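Local atomic coordinates of chitinase (Paenibacillus sp. FPU-7, PDB entry 5GZT), a protein that probably catalyses the random endo-hydrolysis of beta-1,4 linkages between N-acetylglucosamine units in chitin and chitodextrins. Residues V365-W370 and N390-F395; D402-D407 and K434-K439; S943-I948 and G994-D999; D971-G974 and T980-Q983. One frame throughout, in Å; residues are numbered along the deposited sequence.

Contact 1. Residues V365-W370 and N390-F395; sequences VSIGGW and NSALDF
Val365 meets Phe395 with its whole branched end. Starting at the root, Val365 CB already lies 3.9 Å from Phe395 CD1. Of its two methyls, CG1 keeps the looser touch, 4.1 Å from Phe395 CD1. CG2 goes closest, 3.7 Å from Phe395 CE1, and it approaches the ring obliquely. Here the first torsion matters: chi1 52° places Val365 CG1 between the backbone N and the carbonyl carbon, leaving CG2 anti to N, from where it reaches the CD1-CE1 side of the phenyl ring. One turn further back along the helix, Ala392 CB takes the other touch, 4.2 Å from Ile367 CD1, the end of an extended isoleucine.

Strand 362-368 and helix 382-398 are thus joined as a barrel strand and the long helix that packs on its outer side in the first glycosyl hydrolase family 18 TIM barrel. Val316 of strand 315-318 packs on both Ala392 and Phe395, while Leu401 lies against Val365. All four touching residues are buried. No hydrogen bond crosses between the segments, and only carbon meets carbon: strand and helix are held here by shape and dispersion, with the polar bonding of the strand directed to its neighbours in the barrel.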
loop_
_atom_site.group_PDB
_atom_site.type_symbol
_atom_site.label_atom_id
_atom_site.label_comp_id
_atom_site.label_asym_id
_atom_site.label_seq_id
_atom_site.Cartn_x
_atom_site.Cartn_y
_atom_site.Cartn_z
ATOM N N VAL B 365 4.010 -10.156 7.466
ATOM C CA VAL B 365 3.994 -11.503 7.006
ATOM C C VAL B 365 2.578 -11.764 6.708
ATOM O O VAL B 365 1.732 -11.498 7.541
ATOM C CB VAL B 365 4.525 -12.571 8.006
ATOM C CG1 VAL B 365 3.875 -12.491 9.386
ATOM C CG2 VAL B 365 4.240 -13.976 7.453
ATOM N N SER B 366 2.302 -12.328 5.523
ATOM C CA SER B 366 0.991 -12.738 5.196
ATOM C C SER B 366 0.919 -14.250 5.291
ATOM O O SER B 366 1.700 -14.968 4.686
ATOM C CB SER B 366 0.592 -12.195 3.786
ATOM O OG SER B 366 -0.672 -12.706 3.447
ATOM N N ILE B 367 -0.065 -14.748 6.011
ATOM C CA ILE B 367 -0.080 -16.149 6.327
ATOM C C ILE B 367 -1.176 -16.763 5.641
ATOM O O ILE B 367 -2.257 -16.323 5.867
ATOM C CB ILE B 367 -0.263 -16.364 7.873
ATOM C CG1 ILE B 367 0.888 -15.652 8.607
ATOM C CG2 ILE B 367 -0.287 -17.868 8.196
ATOM C CD1 ILE B 367 0.678 -15.487 10.082
ATOM N N GLY B 368 -0.951 -17.812 4.846
ATOM C CA GLY B 368 -2.079 -18.502 4.219
ATOM C C GLY B 368 -1.965 -18.452 2.684
ATOM O O GLY B 368 -0.910 -18.851 2.129
ATOM N N GLY B 369 -3.064 -18.040 2.003
ATOM C CA GLY B 369 -3.089 -17.870 0.561
ATOM C C GLY B 369 -3.882 -19.010 -0.046
ATOM O O GLY B 369 -4.417 -19.865 0.674
ATOM N N TRP B 370 -3.920 -19.057 -1.376
ATOM C CA TRP B 370 -4.720 -20.032 -2.074
ATOM C C TRP B 370 -4.140 -21.379 -1.794
ATOM O O TRP B 370 -2.917 -21.544 -1.787
ATOM C CB TRP B 370 -4.690 -19.770 -3.599
ATOM C CG TRP B 370 -5.538 -20.704 -4.340
ATOM C CD1 TRP B 370 -5.125 -21.760 -5.121
ATOM C CD2 TRP B 370 -6.963 -20.696 -4.392
ATOM N NE1 TRP B 370 -6.214 -22.404 -5.647
ATOM C CE2 TRP B 370 -7.353 -21.778 -5.224
ATOM C CE3 TRP B 370 -7.947 -19.850 -3.862
ATOM C CZ2 TRP B 370 -8.674 -22.050 -5.513
ATOM C CZ3 TRP B 370 -9.258 -20.141 -4.117
ATOM C CH2 TRP B 370 -9.621 -21.244 -4.928
ATOM N N ASN B 390 0.821 -17.674 19.059
ATOM C CA ASN B 390 2.178 -17.548 19.617
ATOM C C ASN B 390 3.193 -17.762 18.510
ATOM O O ASN B 390 4.138 -16.968 18.337
ATOM C CB ASN B 390 2.382 -18.538 20.801
ATOM C CG ASN B 390 1.678 -18.081 22.085
ATOM O OD1 ASN B 390 1.718 -16.906 22.452
ATOM N ND2 ASN B 390 1.043 -19.023 22.779
ATOM N N SER B 391 2.976 -18.809 17.723
ATOM C CA SER B 391 3.793 -19.039 16.509
ATOM C C SER B 391 3.867 -17.834 15.539
ATOM O O SER B 391 4.976 -17.418 15.045
ATOM C CB SER B 391 3.292 -20.259 15.752
ATOM O OG SER B 391 4.352 -20.630 14.899
ATOM N N ALA B 392 2.706 -17.227 15.317
ATOM C CA ALA B 392 2.647 -16.047 14.408
ATOM C C ALA B 392 3.458 -14.940 14.912
ATOM O O ALA B 392 4.256 -14.326 14.153
ATOM C CB ALA B 392 1.239 -15.606 14.199
ATOM N N LEU B 393 3.340 -14.686 16.230
ATOM C CA LEU B 393 4.169 -13.641 16.826
ATOM C C LEU B 393 5.657 -13.960 16.750
ATOM O O LEU B 393 6.512 -13.082 16.475
ATOM C CB LEU B 393 3.695 -13.247 18.257
ATOM C CG LEU B 393 2.637 -12.110 18.277
ATOM C CD1 LEU B 393 1.231 -12.627 17.923
ATOM C CD2 LEU B 393 2.633 -11.356 19.606
ATOM N N ASP B 394 6.010 -15.223 16.937
ATOM C CA ASP B 394 7.439 -15.633 16.762
ATOM C C ASP B 394 7.998 -15.290 15.378
ATOM O O ASP B 394 9.157 -14.755 15.257
ATOM C CB ASP B 394 7.614 -17.146 17.015
ATOM C CG ASP B 394 7.430 -17.523 18.508
ATOM O OD1 ASP B 394 7.772 -16.674 19.356
ATOM O OD2 ASP B 394 6.886 -18.613 18.814
ATOM N N PHE B 395 7.178 -15.618 14.357
ATOM C CA PHE B 395 7.563 -15.327 12.958
ATOM C C PHE B 395 7.817 -13.860 12.794
ATOM O O PHE B 395 8.958 -13.446 12.357
ATOM C CB PHE B 395 6.492 -15.815 11.999
ATOM C CG PHE B 395 6.984 -15.965 10.585
ATOM C CD1 PHE B 395 7.205 -14.836 9.787
ATOM C CD2 PHE B 395 7.245 -17.226 10.057
ATOM C CE1 PHE B 395 7.679 -14.973 8.485
ATOM C CE2 PHE B 395 7.670 -17.353 8.747
ATOM C CZ PHE B 395 7.925 -16.227 7.984
#

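Contact 2. Residues D402-D407 and K434-K439; sequences DGIDLD and KLLREK
Leu436 divides its two methyls between Ile404 and Leu406, and this is how helix 425-447 sits on the outside of strand 403-407 in the first family 18 TIM barrel. The strand begins within Asp-Gly-Ile-Asp-Leu-Asp, which fits the Asp-rich signature that family 18 chitinases carry on their fourth barrel strand.

Polar groups sort themselves away from that seam. On the strand, Asp405 and Asp407 alternate with Ile404 and Leu406 and point to the other side of the sheet, where Asp407 OD2 bonds Tyr282 OH. Asp402, just before the strand, forms salt bridges with Lys355 and Lys449, and on the helix Lys439 pairs with Glu386 of helix 382-398. At the exposed flank Lys434 NZ reaches one turn along to Glu438 OE2, a 2.6 Å salt bridge made on the syn lone pair of that oxygen.

The contact between the segments is entirely apolar. Leu436 has its CG anti to the carbonyl carbon (chi1 -75°), and its terminal fork straddles the two strand residues. Around this group Ala389 and Leu453 also touch Leu436, tying in helix 382-398 and strand 452-457. Leu436 CD2 lies 4.1 Å from Ile404 CD1, the two side chains crossing at about a right angle. Toward Leu406 the geometry is different: the leucines reach for each other tip to tip, methyl on methyl, with Leu406 CD1 4.1 Å from Leu436 CD1.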
loop_
_atom_site.group_PDB
_atom_site.type_symbol
_atom_site.label_atom_id
_atom_site.label_comp_id
_atom_site.label_asym_id
_atom_site.label_seq_id
_atom_site.Cartn_x
_atom_site.Cartn_y
_atom_site.Cartn_z
ATOM N N ASP B 402 6.510 -5.814 10.954
ATOM C CA ASP B 402 5.699 -4.797 11.497
ATOM C C ASP B 402 4.295 -5.220 11.712
ATOM O O ASP B 402 3.457 -4.411 12.109
ATOM C CB ASP B 402 5.776 -3.604 10.602
ATOM C CG ASP B 402 7.182 -3.077 10.461
ATOM O OD1 ASP B 402 7.722 -2.605 11.483
ATOM O OD2 ASP B 402 7.755 -3.078 9.333
ATOM N N GLY B 403 3.982 -6.485 11.503
ATOM C CA GLY B 403 2.608 -6.917 11.723
ATOM C C GLY B 403 2.286 -8.203 11.024
ATOM O O GLY B 403 3.162 -8.815 10.434
ATOM N N ILE B 404 1.024 -8.609 11.094
ATOM C CA ILE B 404 0.594 -9.918 10.634
ATOM C C ILE B 404 -0.688 -9.689 9.834
ATOM O O ILE B 404 -1.625 -8.971 10.301
ATOM C CB ILE B 404 0.185 -10.843 11.808
ATOM C CG1 ILE B 404 1.392 -11.180 12.715
ATOM C CG2 ILE B 404 -0.400 -12.168 11.367
ATOM C CD1 ILE B 404 0.967 -11.862 14.021
ATOM N N ASP B 405 -0.780 -10.394 8.714
ATOM C CA ASP B 405 -1.992 -10.435 7.896
ATOM C C ASP B 405 -2.436 -11.879 7.699
ATOM O O ASP B 405 -1.622 -12.709 7.421
ATOM C CB ASP B 405 -1.735 -9.664 6.535
ATOM C CG ASP B 405 -2.765 -9.996 5.489
ATOM O OD1 ASP B 405 -3.863 -9.433 5.606
ATOM O OD2 ASP B 405 -2.502 -10.873 4.643
ATOM N N LEU B 406 -3.715 -12.200 7.787
ATOM C CA LEU B 406 -4.148 -13.560 7.480
ATOM C C LEU B 406 -4.934 -13.582 6.217
ATOM O O LEU B 406 -5.868 -12.776 6.069
ATOM C CB LEU B 406 -5.059 -14.123 8.536
ATOM C CG LEU B 406 -4.587 -14.179 10.022
ATOM C CD1 LEU B 406 -5.584 -15.029 10.770
ATOM C CD2 LEU B 406 -3.190 -14.743 10.117
ATOM N N ASP B 407 -4.620 -14.549 5.349
ATOM C CA ASP B 407 -5.351 -14.811 4.109
ATOM C C ASP B 407 -5.861 -16.210 4.138
ATOM O O ASP B 407 -5.290 -17.137 3.462
ATOM C CB ASP B 407 -4.479 -14.565 2.817
ATOM C CG ASP B 407 -3.920 -13.163 2.740
ATOM O OD1 ASP B 407 -4.207 -12.364 3.701
ATOM O OD2 ASP B 407 -3.180 -12.833 1.736
ATOM N N LYS B 434 -9.271 -12.040 17.504
ATOM C CA LYS B 434 -9.267 -11.469 18.882
ATOM C C LYS B 434 -7.965 -11.761 19.628
ATOM O O LYS B 434 -7.231 -10.852 20.128
ATOM C CB LYS B 434 -10.453 -12.080 19.612
ATOM C CG LYS B 434 -10.669 -11.578 21.029
ATOM C CD LYS B 434 -11.991 -12.147 21.539
ATOM C CE LYS B 434 -12.376 -11.579 22.900
ATOM N NZ LYS B 434 -11.325 -11.877 23.898
ATOM N N LEU B 435 -7.637 -13.053 19.662
ATOM C CA LEU B 435 -6.434 -13.475 20.332
ATOM C C LEU B 435 -5.210 -12.749 19.841
ATOM O O LEU B 435 -4.422 -12.222 20.631
ATOM C CB LEU B 435 -6.259 -14.978 20.216
ATOM C CG LEU B 435 -5.072 -15.593 20.977
ATOM C CD1 LEU B 435 -5.019 -15.199 22.465
ATOM C CD2 LEU B 435 -5.167 -17.100 20.803
ATOM N N LEU B 436 -5.055 -12.662 18.523
ATOM C CA LEU B 436 -3.823 -12.105 17.943
ATOM C C LEU B 436 -3.703 -10.650 18.283
ATOM O O LEU B 436 -2.586 -10.079 18.512
ATOM C CB LEU B 436 -3.857 -12.267 16.387
ATOM C CG LEU B 436 -3.601 -13.671 15.848
ATOM C CD1 LEU B 436 -4.208 -13.812 14.461
ATOM C CD2 LEU B 436 -2.116 -13.923 15.849
ATOM N N ARG B 437 -4.850 -10.000 18.180
ATOM C CA ARG B 437 -4.890 -8.576 18.561
ATOM C C ARG B 437 -4.445 -8.449 20.073
ATOM O O ARG B 437 -3.564 -7.633 20.430
ATOM C CB ARG B 437 -6.305 -8.034 18.366
ATOM C CG ARG B 437 -6.467 -6.528 18.220
ATOM C CD ARG B 437 -5.234 -5.701 18.451
ATOM N NE ARG B 437 -4.645 -5.191 17.257
ATOM C CZ ARG B 437 -3.374 -4.816 17.093
ATOM N NH1 ARG B 437 -2.437 -4.961 18.012
ATOM N NH2 ARG B 437 -3.021 -4.342 15.906
ATOM N N GLU B 438 -5.031 -9.289 20.925
ATOM C CA GLU B 438 -4.630 -9.305 22.382
ATOM C C GLU B 438 -3.123 -9.461 22.526
ATOM O O GLU B 438 -2.431 -8.574 23.121
ATOM C CB GLU B 438 -5.373 -10.400 23.106
ATOM C CG GLU B 438 -6.828 -10.017 23.243
ATOM C CD GLU B 438 -7.750 -11.149 23.652
ATOM O OE1 GLU B 438 -7.329 -12.321 23.758
ATOM O OE2 GLU B 438 -8.941 -10.836 23.834
ATOM N N LYS B 439 -2.580 -10.507 21.894
ATOM C CA LYS B 439 -1.169 -10.778 22.061
ATOM C C LYS B 439 -0.280 -9.667 21.531
ATOM O O LYS B 439 0.848 -9.428 22.058
ATOM C CB LYS B 439 -0.815 -12.103 21.420
ATOM C CG LYS B 439 -1.590 -13.289 21.989
ATOM C CD LYS B 439 -0.790 -14.550 21.781
ATOM C CE LYS B 439 -1.492 -15.762 22.361
ATOM N NZ LYS B 439 -1.161 -15.924 23.804
#

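Contact 3. Residues S943-I948 and G994-D999; sequences SAAAPI and GDFSAD
Phe996 points its ring at Ala945 and Pro947, just beyond the C-terminal end of strand 938-943 in the second family 18 TIM barrel. Both segments lead into helices, Ala946 standing at the N-cap position of 947-952 and Ser997 at that of 998-1007, so the contact joins two loop-to-helix junctions near the surface.

Phe996 has the most to bury. It holds CG anti to its carbonyl carbon (chi1 -73°), sending the ring across to the other loop, where its rim does the touching. Pro947 CD lies 3.9 Å from Phe996 CZ, near the ring plane and at its edge. Ala945 is met by the same edge through its carbonyl: Ala945 O is 3.8 Å from Phe996 CE1, an approach that sets a partly negative oxygen beside ring hydrogens. The methyl adds a looser touch, Ala945 CB to Phe996 CD1 at 4.5 Å. Val1001 of helix 998-1007 packs on both Ala945 and Phe996, and the Tyr972 ring meets that of Phe996 with planes about 20° apart.

Behind the ring the backbone is tied down by the preceding residue: Phe996 N donates to Asp995 OD1 at 2.9 Å, coming in 35° above the carboxylate plane.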
loop_
_atom_site.group_PDB
_atom_site.type_symbol
_atom_site.label_atom_id
_atom_site.label_comp_id
_atom_site.label_asym_id
_atom_site.label_seq_id
_atom_site.Cartn_x
_atom_site.Cartn_y
_atom_site.Cartn_z
ATOM N N SER B 943 28.299 20.659 -20.794
ATOM C CA SER B 943 27.376 20.808 -19.686
ATOM C C SER B 943 27.345 19.552 -18.804
ATOM O O SER B 943 27.812 18.464 -19.190
ATOM C CB SER B 943 25.978 21.174 -20.212
ATOM O OG SER B 943 25.440 20.146 -21.042
ATOM N N ALA B 944 26.852 19.711 -17.583
ATOM C CA ALA B 944 26.941 18.692 -16.554
ATOM C C ALA B 944 25.572 18.030 -16.277
ATOM O O ALA B 944 24.491 18.536 -16.660
ATOM C CB ALA B 944 27.582 19.244 -15.277
ATOM N N ALA B 945 25.664 16.918 -15.580
ATOM C CA ALA B 945 24.527 15.998 -15.321
ATOM C C ALA B 945 23.716 16.325 -14.089
ATOM O O ALA B 945 22.537 16.014 -14.050
ATOM C CB ALA B 945 25.042 14.564 -15.235
ATOM N N ALA B 946 24.330 16.941 -13.076
ATOM C CA ALA B 946 23.692 17.048 -11.786
ATOM C C ALA B 946 22.513 18.000 -11.727
ATOM O O ALA B 946 22.474 19.047 -12.435
ATOM C CB ALA B 946 24.708 17.423 -10.719
ATOM N N PRO B 947 21.546 17.691 -10.820
ATOM C CA PRO B 947 20.447 18.642 -10.778
ATOM C C PRO B 947 20.941 20.046 -10.406
ATOM O O PRO B 947 20.330 21.008 -10.792
ATOM C CB PRO B 947 19.480 18.073 -9.705
ATOM C CG PRO B 947 19.803 16.580 -9.715
ATOM C CD PRO B 947 21.241 16.414 -10.178
ATOM N N ILE B 948 22.015 20.177 -9.666
ATOM C CA ILE B 948 22.481 21.518 -9.302
ATOM C C ILE B 948 22.930 22.315 -10.539
ATOM O O ILE B 948 22.596 23.519 -10.684
ATOM C CB ILE B 948 23.567 21.493 -8.213
ATOM C CG1 ILE B 948 23.784 22.917 -7.691
ATOM C CG2 ILE B 948 24.827 20.825 -8.655
ATOM C CD1 ILE B 948 24.687 23.021 -6.491
ATOM N N GLY B 994 16.071 5.635 -9.567
ATOM C CA GLY B 994 16.295 7.082 -9.407
ATOM C C GLY B 994 17.758 7.483 -9.713
ATOM O O GLY B 994 18.036 8.659 -9.696
ATOM N N ASP B 995 18.618 6.535 -10.053
ATOM C CA ASP B 995 20.033 6.798 -10.270
ATOM C C ASP B 995 20.342 7.445 -11.661
ATOM O O ASP B 995 19.483 7.492 -12.559
ATOM C CB ASP B 995 20.841 5.502 -10.097
ATOM C CG ASP B 995 22.267 5.715 -9.503
ATOM O OD1 ASP B 995 22.788 6.875 -9.455
ATOM O OD2 ASP B 995 22.898 4.683 -9.167
ATOM N N PHE B 996 21.547 7.993 -11.777
ATOM C CA PHE B 996 21.975 8.708 -13.004
ATOM C C PHE B 996 22.225 7.820 -14.163
ATOM O O PHE B 996 22.847 6.775 -14.051
ATOM C CB PHE B 996 23.316 9.437 -12.769
ATOM C CG PHE B 996 23.188 10.638 -11.928
ATOM C CD1 PHE B 996 22.782 11.848 -12.490
ATOM C CD2 PHE B 996 23.475 10.598 -10.540
ATOM C CE1 PHE B 996 22.623 12.990 -11.690
ATOM C CE2 PHE B 996 23.342 11.742 -9.752
ATOM C CZ PHE B 996 22.922 12.940 -10.330
ATOM N N SER B 997 21.710 8.231 -15.298
ATOM C CA SER B 997 22.142 7.652 -16.555
ATOM C C SER B 997 22.080 8.688 -17.633
ATOM O O SER B 997 21.438 9.707 -17.457
ATOM C CB SER B 997 21.230 6.448 -16.909
ATOM O OG SER B 997 19.905 6.853 -16.995
ATOM N N ALA B 998 22.598 8.358 -18.796
ATOM C CA ALA B 998 22.415 9.203 -19.969
ATOM C C ALA B 998 20.935 9.460 -20.199
ATOM O O ALA B 998 20.530 10.576 -20.480
ATOM C CB ALA B 998 23.027 8.584 -21.197
ATOM N N ASP B 999 20.130 8.400 -20.130
ATOM C CA ASP B 999 18.682 8.470 -20.328
ATOM C C ASP B 999 18.082 9.420 -19.365
ATOM O O ASP B 999 17.311 10.322 -19.787
ATOM C CB ASP B 999 18.053 7.028 -20.217
ATOM C CG ASP B 999 16.577 7.017 -20.458
ATOM O OD1 ASP B 999 16.131 7.595 -21.470
ATOM O OD2 ASP B 999 15.841 6.529 -19.577
#

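Contact 4. Residues D971-G974 and T980-Q983; sequences DYHG and TAHQ
Gln983 accepts two backbone N-H groups from Asp971 and Tyr972, one with its side chain and one with its main chain. Asp971 N gives its hydrogen to Gln983 OE1 over 2.9 Å, in the carbonyl plane. Tyr972 N donates to Gln983 O at 2.8 Å, nearly straight at 169° and on a lone pair. The amide gets there because Gln983 bends at chi2 (114°), bringing it alongside the Asp971 carboxylate, with the two flat groups only 14° from parallel. Gln983 NE2 has a weak bond to Tyr1022 O, while Asp971 OD1 is taken up by Arg1024 in a salt bridge and by Tyr1022 OH.

His973 has both ring nitrogens engaged, ND1 with Glu977 OE1 and NE2 with Asp995 OD1. Ala981 CB sits over one face of the imidazole in a CH-pi contact, 4.0 Å from the centroid of the His973 ring. At the edge, His982 O lies in the ring plane, 3.3 Å from His973 CD2. The His982 imidazole turns to another partner, Asp1069 OD2, bonded through NE2.

These bonds fold the loop after the sixth strand, 964-967, back on itself at the C-terminal end of the second barrel. Asp971, preceded by a tyrosine, matches the aspartate of the Tyr-Asp pair that family 18 chitinases carry after that strand, so the arrangement is consistent with the rim of a chitinase substrate cleft.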
loop_
_atom_site.group_PDB
_atom_site.type_symbol
_atom_site.label_atom_id
_atom_site.label_comp_id
_atom_site.label_asym_id
_atom_site.label_seq_id
_atom_site.Cartn_x
_atom_site.Cartn_y
_atom_site.Cartn_z
ATOM N N ASP B 971 31.084 10.443 -15.038
ATOM C CA ASP B 971 31.444 10.909 -13.688
ATOM C C ASP B 971 30.299 10.989 -12.730
ATOM O O ASP B 971 30.323 11.811 -11.795
ATOM C CB ASP B 971 32.074 12.309 -13.711
ATOM C CG ASP B 971 33.324 12.406 -14.544
ATOM O OD1 ASP B 971 34.105 11.449 -14.616
ATOM O OD2 ASP B 971 33.547 13.489 -15.172
ATOM N N TYR B 972 29.283 10.144 -12.911
ATOM C CA TYR B 972 28.145 10.148 -12.016
ATOM C C TYR B 972 28.455 9.721 -10.552
ATOM O O TYR B 972 27.770 10.132 -9.616
ATOM C CB TYR B 972 27.056 9.212 -12.543
ATOM C CG TYR B 972 26.515 9.475 -13.952
ATOM C CD1 TYR B 972 26.244 10.746 -14.413
ATOM C CD2 TYR B 972 26.102 8.394 -14.741
ATOM C CE1 TYR B 972 25.742 10.941 -15.682
ATOM C CE2 TYR B 972 25.577 8.571 -15.987
ATOM C CZ TYR B 972 25.356 9.880 -16.435
ATOM O OH TYR B 972 24.839 10.064 -17.683
ATOM N N HIS B 973 29.401 8.803 -10.428
ATOM C CA HIS B 973 29.777 8.209 -9.165
ATOM C C HIS B 973 31.274 7.998 -9.214
ATOM O O HIS B 973 31.860 7.892 -10.319
ATOM C CB HIS B 973 29.041 6.894 -8.985
ATOM C CG HIS B 973 27.586 7.078 -8.834
ATOM N ND1 HIS B 973 27.034 7.816 -7.809
ATOM C CD2 HIS B 973 26.560 6.704 -9.622
ATOM C CE1 HIS B 973 25.717 7.796 -7.909
ATOM N NE2 HIS B 973 25.403 7.132 -9.009
ATOM N N GLY B 974 31.886 7.975 -8.020
ATOM C CA GLY B 974 33.350 7.650 -7.915
ATOM C C GLY B 974 33.854 7.709 -6.462
ATOM O O GLY B 974 33.053 7.615 -5.542
ATOM N N THR B 980 29.392 1.525 -4.403
ATOM C CA THR B 980 29.734 1.388 -5.805
ATOM C C THR B 980 28.457 1.623 -6.674
ATOM O O THR B 980 27.302 1.473 -6.196
ATOM C CB THR B 980 30.311 0.009 -6.128
ATOM O OG1 THR B 980 29.265 -0.975 -6.010
ATOM C CG2 THR B 980 31.503 -0.296 -5.208
ATOM N N ALA B 981 28.701 1.903 -7.959
ATOM C CA ALA B 981 27.626 2.212 -8.939
ATOM C C ALA B 981 28.231 2.575 -10.295
ATOM O O ALA B 981 29.480 2.594 -10.456
ATOM C CB ALA B 981 26.690 3.312 -8.411
ATOM N N HIS B 982 27.352 2.771 -11.307
ATOM C CA HIS B 982 27.843 2.983 -12.664
ATOM C C HIS B 982 28.108 4.494 -12.831
ATOM O O HIS B 982 27.206 5.343 -12.506
ATOM C CB HIS B 982 26.802 2.573 -13.642
ATOM C CG HIS B 982 26.450 1.120 -13.581
ATOM N ND1 HIS B 982 27.356 0.120 -13.872
ATOM C CD2 HIS B 982 25.261 0.506 -13.346
ATOM C CE1 HIS B 982 26.759 -1.051 -13.762
ATOM N NE2 HIS B 982 25.481 -0.844 -13.485
ATOM N N GLN B 983 29.332 4.796 -13.221
ATOM C CA GLN B 983 29.776 6.216 -13.423
ATOM C C GLN B 983 29.310 6.833 -14.747
ATOM O O GLN B 983 29.269 8.054 -14.844
ATOM C CB GLN B 983 31.293 6.371 -13.295
ATOM C CG GLN B 983 32.158 5.740 -14.395
ATOM C CD GLN B 983 32.949 6.735 -15.261
ATOM O OE1 GLN B 983 32.652 7.987 -15.315
ATOM N NE2 GLN B 983 33.911 6.189 -15.997
#

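From the N terminus, contact 1 is the first of the four to close a loop, joining the third strand of the first TIM barrel to the long helix 382-398. Contact 2 opens only after it has closed and repeats the step one strand on; the two are neighbours, their centres 9 Å apart, because strands 362-368 and 403-407 pair in the barrel. The chain then runs through the immunoglobulin-like domain into the second barrel, the centres of contacts 1 and 3 lying about 43 Å apart. There contact 3 closes a long loop between the turn after strand 938-943 and the turn leading into helix 998-1007. Contact 4 is nested inside it, and those two touch, their centres about 11 Å apart.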